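Local coordinates for protein catalase-3 (Neurospora crassa, PDB 4AJ9) that breaks down hydrogen peroxide into oxygen and water with a heme cofactor, probably protecting the cell from peroxide damage, at residues T539-S544 and A591-V597; T19-G23 and F45-Q49. All coordinates share one frame; numbering follows the deposited sequence.

Contact 1: T539-S544 and A591-V597; sequences TTKGGS and AEGAERV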
loop_
_atom_site.group_PDB
_atom_site.type_symbol
_atom_site.label_atom_id
_atom_site.label_comp_id
_atom_site.label_asym_id
_atom_site.label_seq_id
_atom_site.Cartn_x
_atom_site.Cartn_y
_atom_site.Cartn_z
ATOM N N THR C 539 -22.841 -51.517 -3.600
ATOM C CA THR C 539 -23.408 -51.715 -2.273
ATOM C C THR C 539 -22.493 -52.603 -1.447
ATOM O O THR C 539 -21.756 -53.415 -2.003
ATOM C CB THR C 539 -24.837 -52.311 -2.343
ATOM O OG1 THR C 539 -25.326 -52.560 -1.019
ATOM C CG2 THR C 539 -24.852 -53.614 -3.147
ATOM N N THR C 540 -22.523 -52.437 -0.123
ATOM C CA THR C 540 -21.668 -53.234 0.753
ATOM C C THR C 540 -22.237 -54.635 0.980
ATOM O O THR C 540 -21.532 -55.533 1.438
ATOM C CB THR C 540 -21.411 -52.538 2.114
ATOM O OG1 THR C 540 -22.656 -52.280 2.771
ATOM C CG2 THR C 540 -20.680 -51.219 1.898
ATOM N N LYS C 541 -23.509 -54.813 0.636
ATOM C CA LYS C 541 -24.189 -56.088 0.827
ATOM C C LYS C 541 -24.032 -56.970 -0.402
ATOM O O LYS C 541 -24.058 -56.478 -1.531
ATOM C CB LYS C 541 -25.675 -55.863 1.091
ATOM C CG LYS C 541 -25.990 -54.769 2.095
ATOM C CD LYS C 541 -25.260 -54.965 3.407
ATOM C CE LYS C 541 -26.001 -54.265 4.537
ATOM N NZ LYS C 541 -26.869 -53.163 4.027
ATOM N N GLY C 542 -23.888 -58.274 -0.184
ATOM C CA GLY C 542 -23.804 -59.223 -1.284
ATOM C C GLY C 542 -22.467 -59.172 -1.995
ATOM O O GLY C 542 -21.474 -58.725 -1.426
ATOM N N GLY C 543 -22.439 -59.627 -3.244
ATOM C CA GLY C 543 -21.195 -59.708 -3.986
ATOM C C GLY C 543 -20.926 -58.530 -4.901
ATOM O O GLY C 543 -19.945 -58.530 -5.646
ATOM N N SER C 544 -21.785 -57.518 -4.832
ATOM C CA SER C 544 -21.690 -56.355 -5.714
ATOM C C SER C 544 -20.308 -55.689 -5.715
ATOM O O SER C 544 -19.769 -55.358 -6.770
ATOM C CB SER C 544 -22.766 -55.325 -5.352
ATOM O OG SER C 544 -22.791 -54.262 -6.292
ATOM N N ALA C 591 -23.560 -51.192 -10.586
ATOM C CA ALA C 591 -22.935 -52.510 -10.537
ATOM C C ALA C 591 -23.977 -53.549 -10.160
ATOM O O ALA C 591 -24.898 -53.259 -9.402
ATOM C CB ALA C 591 -21.770 -52.529 -9.538
ATOM N N GLU C 592 -23.836 -54.757 -10.696
ATOM C CA GLU C 592 -24.819 -55.804 -10.427
ATOM C C GLU C 592 -25.019 -55.992 -8.932
ATOM O O GLU C 592 -24.051 -56.103 -8.181
ATOM C CB GLU C 592 -24.410 -57.124 -11.070
ATOM C CG GLU C 592 -25.485 -58.188 -10.960
ATOM C CD GLU C 592 -25.235 -59.365 -11.875
ATOM O OE1 GLU C 592 -24.058 -59.764 -12.022
ATOM O OE2 GLU C 592 -26.216 -59.879 -12.457
ATOM N N GLY C 593 -26.278 -56.011 -8.506
ATOM C CA GLY C 593 -26.610 -56.202 -7.107
ATOM C C GLY C 593 -26.981 -54.902 -6.422
ATOM O O GLY C 593 -27.686 -54.894 -5.414
ATOM N N ALA C 594 -26.508 -53.791 -6.974
ATOM C CA ALA C 594 -26.750 -52.492 -6.361
ATOM C C ALA C 594 -28.198 -52.044 -6.528
ATOM O O ALA C 594 -28.613 -51.057 -5.932
ATOM C CB ALA C 594 -25.796 -51.448 -6.933
ATOM N N GLU C 595 -28.968 -52.767 -7.339
ATOM C CA GLU C 595 -30.383 -52.441 -7.504
ATOM C C GLU C 595 -31.091 -52.404 -6.151
ATOM O O GLU C 595 -32.124 -51.747 -5.989
ATOM C CB GLU C 595 -31.073 -53.429 -8.456
ATOM C CG GLU C 595 -31.108 -54.872 -7.974
ATOM C CD GLU C 595 -29.933 -55.695 -8.458
ATOM O OE1 GLU C 595 -28.900 -55.108 -8.850
ATOM O OE2 GLU C 595 -30.045 -56.937 -8.452
ATOM N N ARG C 596 -30.521 -53.096 -5.172
ATOM C CA ARG C 596 -31.103 -53.133 -3.829
ATOM C C ARG C 596 -31.168 -51.776 -3.109
ATOM O O ARG C 596 -31.896 -51.631 -2.122
ATOM C CB ARG C 596 -30.383 -54.164 -2.951
ATOM C CG ARG C 596 -28.896 -53.908 -2.760
ATOM C CD ARG C 596 -28.363 -54.788 -1.641
ATOM N NE ARG C 596 -29.178 -54.637 -0.440
ATOM C CZ ARG C 596 -28.911 -53.785 0.546
ATOM N NH1 ARG C 596 -27.833 -53.010 0.489
ATOM N NH2 ARG C 596 -29.721 -53.711 1.591
ATOM N N VAL C 597 -30.416 -50.786 -3.581
ATOM C CA VAL C 597 -30.437 -49.477 -2.920
ATOM C C VAL C 597 -31.305 -48.490 -3.679
ATOM O O VAL C 597 -31.392 -47.316 -3.320
ATOM C CB VAL C 597 -29.016 -48.899 -2.681
ATOM C CG1 VAL C 597 -28.177 -49.879 -1.873
ATOM C CG2 VAL C 597 -28.333 -48.547 -4.001
HETATM O O HOH W 1 -29.639 -52.024 3.815
#
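Arg-596 NH1 donates to Thr-539 OG1 at 3.0 Å. The hydroxyl lies only 6° out of the guanidinium plane, which places the bond at the group's edge. It is bent, with 145° at the hydrogen. Lys-541 approaches differently, laying its CG over one guanidinium face. The lysine then bends at chi2 and chi4, which brings NZ to 3.7 Å from Arg-596 NH1; the two like charges share water 1, which accepts from Arg-596 NH2 at 2.8 Å and weakly from Lys-541 NZ. At the other end of the contact, a first torsion that turns OG of Ser-544 away from the serine's own nitrogen carries it to Glu-592 O, to which it donates at 2.9 Å. It comes from above the carbonyl plane, 45° out of it. Between these polar points Thr-539 CG2 rests 3.9 Å from Ala-594 CA.

These loops follow the neighbouring parallel strands 533-537 and 587-590 of the C-terminal domain, whose sequence belongs to the glutaminase I clan, and Gly-543 is the N-cap of helix 544-557. A type II turn from Ala-591 to Ala-594 presents the Glu-592 carbonyl. Its Gly-593 has a positive phi, and a CB there would crowd Ser-544 CB.

Farther out, Glu-567 hydrogen-bonds Thr-539 OG1 and forms a long, weak ion pair with Arg-596. Ser-538 OG holds Ser-544 OG, while Glu-592 OE2 accepts from Ser-632 N.

Contact 2: T19-G23 and F45-Q49; sequences TTDFG and FIFRQ
The carboxamide of Gln-49 folds back on its own helix while reaching across to a turn: OE1 accepts from Asp-21 N at 3.2 Å, and NE2 donates to Ile-46 O at 3.0 Å. That turn, a type I beta turn from Thr-20 to Gly-23 with an ST turn inside it, lies in the N-terminal arm of the catalase and packs against the start of helix 45-55. The folding back follows from chi1 61° and chi2 89°, which curl the chain so that NE2 meets a lone pair of the Ile-46 carbonyl in its plane. Asp-21 N, by contrast, sits 32° off the carboxamide carbonyl plane. OE1 also lies 3.4 Å from Thr-20 CA and 3.5 Å from Thr-20 CB. Water 2 accepts a further NE2 bond, leaving the amide gripped from both ends; an alanine in place of Gln-49 would probably leave Asp-21 N without its acceptor and open a gap beside Thr-20.

Toward the start of the helix the contact is apolar. The rim atom Phe-22 CZ comes within 3.8 Å of Phe-45 CD2, which lies near the plane of the Phe-22 ring, and the two side chains run at about a right angle. Thr-20 CG2 adds an oblique approach to Phe-45 CE2.

A second subunit closes over this arm: its His-381 and Asn-379 hydrogen-bond the Asp-21 carboxylate, and its His-332 ring meets Phe-22. Thr-20 OG1 accepts from Phe-22 N at 2.9 Å, donates to Gly-23 O, and stands 3.2 Å above the centre of the Phe-22 ring.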
loop_
_atom_site.group_PDB
_atom_site.type_symbol
_atom_site.label_atom_id
_atom_site.label_comp_id
_atom_site.label_asym_id
_atom_site.label_seq_id
_atom_site.Cartn_x
_atom_site.Cartn_y
_atom_site.Cartn_z
ATOM N N THR C 19 11.129 -21.263 13.382
ATOM C CA THR C 19 11.910 -20.037 13.575
ATOM C C THR C 19 11.006 -18.833 13.388
ATOM O O THR C 19 9.907 -18.961 12.847
ATOM C CB THR C 19 13.041 -19.883 12.527
ATOM O OG1 THR C 19 12.461 -19.631 11.239
ATOM C CG2 THR C 19 13.934 -21.136 12.463
ATOM N N THR C 20 11.475 -17.664 13.821
ATOM C CA THR C 20 10.844 -16.406 13.425
ATOM C C THR C 20 11.213 -16.106 11.971
ATOM O O THR C 20 12.016 -16.821 11.361
ATOM C CB THR C 20 11.372 -15.221 14.242
ATOM O OG1 THR C 20 12.707 -14.913 13.813
ATOM C CG2 THR C 20 11.370 -15.529 15.749
ATOM N N ASP C 21 10.661 -15.024 11.426
ATOM C CA ASP C 21 11.026 -14.604 10.073
ATOM C C ASP C 21 12.404 -13.936 10.013
ATOM O O ASP C 21 12.903 -13.645 8.928
ATOM C CB ASP C 21 9.950 -13.699 9.459
ATOM C CG ASP C 21 8.744 -14.472 8.981
ATOM O OD1 ASP C 21 8.874 -15.688 8.729
ATOM O OD2 ASP C 21 7.666 -13.860 8.839
ATOM N N PHE C 22 13.022 -13.699 11.170
ATOM C CA PHE C 22 14.373 -13.140 11.184
ATOM C C PHE C 22 15.370 -14.133 11.759
ATOM O O PHE C 22 16.515 -13.789 12.080
ATOM C CB PHE C 22 14.434 -11.789 11.915
ATOM C CG PHE C 22 13.879 -11.823 13.316
ATOM C CD1 PHE C 22 12.526 -11.665 13.539
ATOM C CD2 PHE C 22 14.720 -12.017 14.409
ATOM C CE1 PHE C 22 12.011 -11.685 14.828
ATOM C CE2 PHE C 22 14.220 -12.045 15.695
ATOM C CZ PHE C 22 12.857 -11.876 15.905
ATOM N N GLY C 23 14.939 -15.383 11.853
ATOM C CA GLY C 23 15.817 -16.440 12.305
ATOM C C GLY C 23 15.756 -16.585 13.810
ATOM O O GLY C 23 15.209 -15.733 14.527
ATOM N N PHE C 45 7.398 -11.006 21.288
ATOM C CA PHE C 45 7.763 -10.730 19.903
ATOM C C PHE C 45 7.378 -11.899 18.993
ATOM O O PHE C 45 7.027 -11.700 17.826
ATOM C CB PHE C 45 9.263 -10.445 19.803
ATOM C CG PHE C 45 10.138 -11.650 20.048
ATOM C CD1 PHE C 45 10.429 -12.063 21.346
ATOM C CD2 PHE C 45 10.702 -12.345 18.980
ATOM C CE1 PHE C 45 11.251 -13.158 21.568
ATOM C CE2 PHE C 45 11.524 -13.445 19.196
ATOM C CZ PHE C 45 11.798 -13.852 20.488
ATOM N N ILE C 46 7.433 -13.112 19.544
ATOM C CA ILE C 46 7.068 -14.341 18.824
ATOM C C ILE C 46 5.601 -14.319 18.404
ATOM O O ILE C 46 5.282 -14.529 17.241
ATOM C CB ILE C 46 7.342 -15.594 19.691
ATOM C CG1 ILE C 46 8.850 -15.791 19.889
ATOM C CG2 ILE C 46 6.700 -16.860 19.088
ATOM C CD1 ILE C 46 9.172 -16.900 20.876
ATOM N N PHE C 47 4.705 -14.073 19.356
ATOM C CA PHE C 47 3.297 -13.906 19.013
ATOM C C PHE C 47 3.064 -12.857 17.905
ATOM O O PHE C 47 2.401 -13.127 16.901
ATOM C CB PHE C 47 2.478 -13.506 20.240
ATOM C CG PHE C 47 1.081 -13.089 19.896
ATOM C CD1 PHE C 47 0.111 -14.045 19.634
ATOM C CD2 PHE C 47 0.747 -11.752 19.809
ATOM C CE1 PHE C 47 -1.170 -13.667 19.279
ATOM C CE2 PHE C 47 -0.526 -11.372 19.474
ATOM C CZ PHE C 47 -1.486 -12.330 19.208
ATOM N N ARG C 48 3.576 -11.650 18.104
ATOM C CA ARG C 48 3.267 -10.569 17.170
ATOM C C ARG C 48 3.819 -10.807 15.772
ATOM O O ARG C 48 3.124 -10.553 14.802
ATOM C CB ARG C 48 3.660 -9.186 17.715
ATOM C CG ARG C 48 2.623 -8.610 18.691
ATOM C CD ARG C 48 3.007 -7.225 19.229
ATOM N NE ARG C 48 4.222 -7.285 20.031
ATOM C CZ ARG C 48 5.445 -7.074 19.559
ATOM N NH1 ARG C 48 5.624 -6.754 18.284
ATOM N NH2 ARG C 48 6.486 -7.189 20.363
ATOM N N GLN C 49 5.045 -11.317 15.655
ATOM C CA GLN C 49 5.588 -11.588 14.312
ATOM C C GLN C 49 4.801 -12.687 13.573
ATOM O O GLN C 49 4.622 -12.631 12.350
ATOM C CB GLN C 49 7.102 -11.889 14.342
ATOM C CG GLN C 49 7.528 -13.118 15.161
ATOM C CD GLN C 49 7.547 -14.428 14.369
ATOM O OE1 GLN C 49 8.047 -14.485 13.252
ATOM N NE2 GLN C 49 6.995 -15.493 14.964
HETATM O O HOH W 2 6.760 -18.116 13.647
HETATM O O HOH W 3 6.362 -12.015 10.330
#

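Overall arrangement
From the N terminus, contact 2 comes first: 19-23 and 45-49 close a loop of 21 intervening residues, nearly all without helix or strand apart from the short strand 33-34, and join the extended arm to helix 45-55 where other subunits pack. The chain then runs through the antiparallel catalase sheet and several helices before contact 1 opens. There 539-544 and 591-597 close a loop of 46 residues that holds the rest of helix 544-557 and strands 561-566, 575-576 and 587-590, tying together the ends of two adjacent strands in the parallel sheet. The two loops are in series, neither nested nor crossed. Their centres lie about 57 Å apart, and no other chain touches contact 1.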